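Local coordinates for DUF3244 domain-containing protein (Bacteroides vulgatus ATCC 8482, PDB 3D33) that is of unknown function but adopts an immunoglobulin-like beta-sandwich fold, as a member of the DUF3244 family, at residues R49-R54 and L91-T96. Residues are numbered along the deposited sequence; the frame is centred on the assembly and turned at random. Where two conformers were deposited one is given.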
ATOM      1  N   ARG A  49      10.207 -10.225  -4.135  1.00 20.53           N
ATOM      2  CA  ARG A  49       9.220 -11.190  -3.720  1.00 21.26           C
ATOM      3  C   ARG A  49       7.861 -10.816  -4.293  1.00 21.45           C
ATOM      4  O   ARG A  49       7.594  -9.630  -4.563  1.00 20.76           O
ATOM      5  CB  ARG A  49       9.166 -11.219  -2.199  1.00 21.58           C
ATOM      6  CG  ARG A  49       8.416 -10.054  -1.572  1.00 20.81           C
ATOM      7  CD  ARG A  49       8.754  -9.950  -0.105  1.00 23.31           C
ATOM      8  NE  ARG A  49      10.104  -9.453   0.037  1.00 20.72           N
ATOM      9  CZ  ARG A  49      10.750  -9.313   1.193  1.00 24.27           C
ATOM     10  NH1 ARG A  49      10.165  -9.605   2.343  1.00 25.06           N
ATOM     11  NH2 ARG A  49      11.999  -8.865   1.187  1.00 25.91           N
ATOM     12  N   ASP A  50       6.987 -11.810  -4.448  1.00 20.69           N
ATOM     13  CA  ASP A  50       5.590 -11.530  -4.803  1.00 20.42           C
ATOM     14  C   ASP A  50       4.966 -10.737  -3.652  1.00 20.46           C
ATOM     15  O   ASP A  50       5.297 -10.974  -2.470  1.00 19.06           O
ATOM     16  CB  ASP A  50       4.788 -12.810  -5.038  1.00 22.42           C
ATOM     17  CG  ASP A  50       5.163 -13.542  -6.312  1.00 24.51           C
ATOM     18  OD1 ASP A  50       5.866 -13.002  -7.196  1.00 23.14           O
ATOM     19  OD2 ASP A  50       4.720 -14.702  -6.434  1.00 28.12           O
HETATM   20  N   MSE A  51       4.053  -9.826  -4.011  1.00 19.05           N
HETATM   21  CA  MSE A  51       3.423  -8.948  -3.032  0.70 21.60           C
HETATM   22  C   MSE A  51       1.909  -8.938  -3.170  1.00 22.43           C
HETATM   23  O   MSE A  51       1.343  -9.277  -4.224  1.00 21.09           O
HETATM   24  CB  MSE A  51       3.899  -7.512  -3.203  0.70 21.17           C
HETATM   25  CG  MSE A  51       5.363  -7.270  -3.019  0.70 26.99           C
HETATM   26 SE   MSE A  51       5.640  -5.317  -3.013  0.53 28.05          SE
HETATM   27  CE  MSE A  51       4.182  -4.733  -4.366  0.70 20.36           C
ATOM     28  N   THR A  52       1.245  -8.604  -2.074  1.00 21.96           N
ATOM     29  CA  THR A  52      -0.189  -8.363  -2.077  1.00 20.67           C
ATOM     30  C   THR A  52      -0.429  -7.016  -1.438  1.00 19.90           C
ATOM     31  O   THR A  52       0.168  -6.703  -0.402  1.00 20.41           O
ATOM     32  CB  THR A  52      -0.971  -9.416  -1.284  1.00 22.40           C
ATOM     33  OG1 THR A  52      -0.791 -10.710  -1.882  1.00 22.26           O
ATOM     34  CG2 THR A  52      -2.460  -9.039  -1.278  1.00 22.33           C
ATOM     35  N   ILE A  53      -1.284  -6.197  -2.056  1.00 19.25           N
ATOM     36  CA  ILE A  53      -1.673  -4.899  -1.492  1.00 19.78           C
ATOM     37  C   ILE A  53      -3.176  -5.019  -1.190  1.00 20.39           C
ATOM     38  O   ILE A  53      -3.935  -5.496  -2.020  1.00 19.08           O
ATOM     39  CB  ILE A  53      -1.443  -3.729  -2.468  1.00 19.86           C
ATOM     40  CG1 ILE A  53       0.040  -3.631  -2.813  1.00 25.47           C
ATOM     41  CG2 ILE A  53      -2.005  -2.406  -1.898  1.00 21.07           C
ATOM     42  CD1 ILE A  53       0.384  -2.557  -3.835  1.00 26.91           C
ATOM     43  N   ARG A  54      -3.561  -4.651   0.022  1.00 20.59           N
ATOM     44  CA  ARG A  54      -4.960  -4.689   0.435  1.00 21.87           C
ATOM     45  C   ARG A  54      -5.313  -3.361   1.120  1.00 18.33           C
ATOM     46  O   ARG A  54      -4.546  -2.836   1.931  1.00 20.98           O
ATOM     47  CB  ARG A  54      -5.196  -5.882   1.352  1.00 22.91           C
ATOM     48  CG  ARG A  54      -6.603  -6.178   1.721  1.00 27.85           C
ATOM     49  CD  ARG A  54      -6.681  -7.616   2.326  1.00 29.48           C
ATOM     50  NE  ARG A  54      -6.540  -8.687   1.324  1.00 39.74           N
ATOM     51  CZ  ARG A  54      -5.577  -9.631   1.283  1.00 42.89           C
ATOM     52  NH1 ARG A  54      -4.582  -9.684   2.165  1.00 33.64           N
ATOM     53  NH2 ARG A  54      -5.590 -10.542   0.318  1.00 45.19           N
ATOM     54  N   LEU A  91      -3.940   0.402   4.858  1.00 19.74           N
ATOM     55  CA  LEU A  91      -3.156  -0.094   3.755  1.00 19.92           C
ATOM     56  C   LEU A  91      -2.183  -1.162   4.234  1.00 20.43           C
ATOM     57  O   LEU A  91      -1.419  -0.941   5.173  1.00 20.33           O
ATOM     58  CB  LEU A  91      -2.374   1.052   3.131  1.00 21.07           C
ATOM     59  CG  LEU A  91      -1.363   0.719   2.062  1.00 21.27           C
ATOM     60  CD1 LEU A  91      -2.040   0.163   0.841  1.00 22.32           C
ATOM     61  CD2 LEU A  91      -0.486   1.952   1.682  1.00 22.34           C
ATOM     62  N   GLU A  92      -2.262  -2.337   3.638  1.00 19.56           N
ATOM     63  CA  GLU A  92      -1.345  -3.424   3.994  1.00 19.44           C
ATOM     64  C   GLU A  92      -0.632  -3.894   2.768  1.00 21.22           C
ATOM     65  O   GLU A  92      -1.263  -4.110   1.720  1.00 22.48           O
ATOM     66  CB  GLU A  92      -2.102  -4.617   4.544  1.00 21.14           C
ATOM     67  CG  GLU A  92      -2.879  -4.405   5.763  1.00 24.73           C
ATOM     68  CD  GLU A  92      -3.655  -5.690   6.062  1.00 31.20           C
ATOM     69  OE1 GLU A  92      -3.048  -6.622   6.641  1.00 33.59           O
ATOM     70  OE2 GLU A  92      -4.813  -5.812   5.606  1.00 28.80           O
ATOM     71  N   ILE A  93       0.675  -4.078   2.908  1.00 21.57           N
ATOM     72  CA  ILE A  93       1.510  -4.640   1.860  1.00 21.77           C
ATOM     73  C   ILE A  93       2.142  -5.870   2.465  1.00 20.51           C
ATOM     74  O   ILE A  93       2.821  -5.771   3.501  1.00 20.22           O
ATOM     75  CB  ILE A  93       2.592  -3.633   1.456  1.00 23.04           C
ATOM     76  CG1 ILE A  93       1.912  -2.307   1.026  1.00 23.86           C
ATOM     77  CG2 ILE A  93       3.408  -4.143   0.323  1.00 22.97           C
ATOM     78  CD1 ILE A  93       2.359  -1.191   1.837  1.00 28.15           C
ATOM     79  N   THR A  94       1.894  -7.017   1.859  1.00 23.21           N
ATOM     80  CA  THR A  94       2.437  -8.261   2.379  1.00 20.43           C
ATOM     81  C   THR A  94       3.282  -8.951   1.317  1.00 22.68           C
ATOM     82  O   THR A  94       3.025  -8.827   0.110  1.00 25.21           O
ATOM     83  CB  THR A  94       1.309  -9.189   2.883  1.00 21.57           C
ATOM     84  OG1 THR A  94       0.457  -9.522   1.794  1.00 29.55           O
ATOM     85  CG2 THR A  94       0.514  -8.545   3.967  1.00 22.99           C
ATOM     86  N   GLY A  95       4.340  -9.613   1.763  1.00 18.33           N
ATOM     87  CA  GLY A  95       5.213 -10.343   0.866  1.00 21.09           C
ATOM     88  C   GLY A  95       5.029 -11.831   1.030  1.00 21.32           C
ATOM     89  O   GLY A  95       4.633 -12.298   2.098  1.00 21.87           O
ATOM     90  N   THR A  96       5.283 -12.574  -0.041  1.00 20.56           N
ATOM     91  CA  THR A  96       5.365 -14.032   0.032  1.00 23.46           C
ATOM     92  C   THR A  96       6.810 -14.480  -0.216  1.00 22.48           C
ATOM     93  O   THR A  96       7.423 -14.096  -1.225  1.00 22.66           O
ATOM     94  CB  THR A  96       4.410 -14.675  -0.990  1.00 24.80           C
ATOM     95  OG1 THR A  96       3.081 -14.189  -0.772  1.00 35.00           O
ATOM     96  CG2 THR A  96       4.416 -16.190  -0.867  1.00 29.10           C
TER
HETATM   97  O   HOH W   1       7.850 -14.466  -3.942  1.00 30.57           O
HETATM   98  O   HOH W   2      -1.700  -7.242   1.982  1.00 25.80           O
HETATM   99  O   HOH W   3       2.226 -11.757  -0.919  1.00 35.54           O
HETATM  100  O   HOH W   4      -2.050 -11.893   1.954  1.00 70.48           O
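Arg54 and Glu92 meet obliquely, with the guanidinium and carboxylate planes 62° apart. The charged atoms do not touch: Arg54 NH1 is 5.2 Å from Glu92 OE2. At the guanidinium edge, in its plane, a water accepts a weak hydrogen bond from Arg54 NH1. Arg54 also has a long, weak ion pair with Glu66. Thr52 and Thr94 point the same way. Thr94 OG1 sits between its backbone N and carbonyl carbon (chi1 62°), 3.4 Å from Thr52 CB. One water bridges Thr52 O and Thr94 OG1; Thr52 OG1 is hydrogen-bonded to Asp68 OD1. On the opposite face of this strand pair, which is apolar, Ile53 CG2 packs on Leu91 CD1 at 3.8 Å, and selenomethionine Met51 lies beside Ile93. Ile53 and Ile93 both touch Leu42 of the opposing sheet. Arg49 CD passes 3.7 Å from Gly95 CA; the Arg49 guanidinium makes a cation-pi contact with Trp18 and hydrogen bonds to Asp19 O and Ser98 O. Segments 49-54 and 91-96 run antiparallel. Thr52 and Thr94 exchange two backbone hydrogen bonds, as do Arg54 and Glu92. Thus backbone hydrogen bonds join this central pair, apolar side chains of one face contribute to the sandwich core, and the charged pair probably adds only weak attraction.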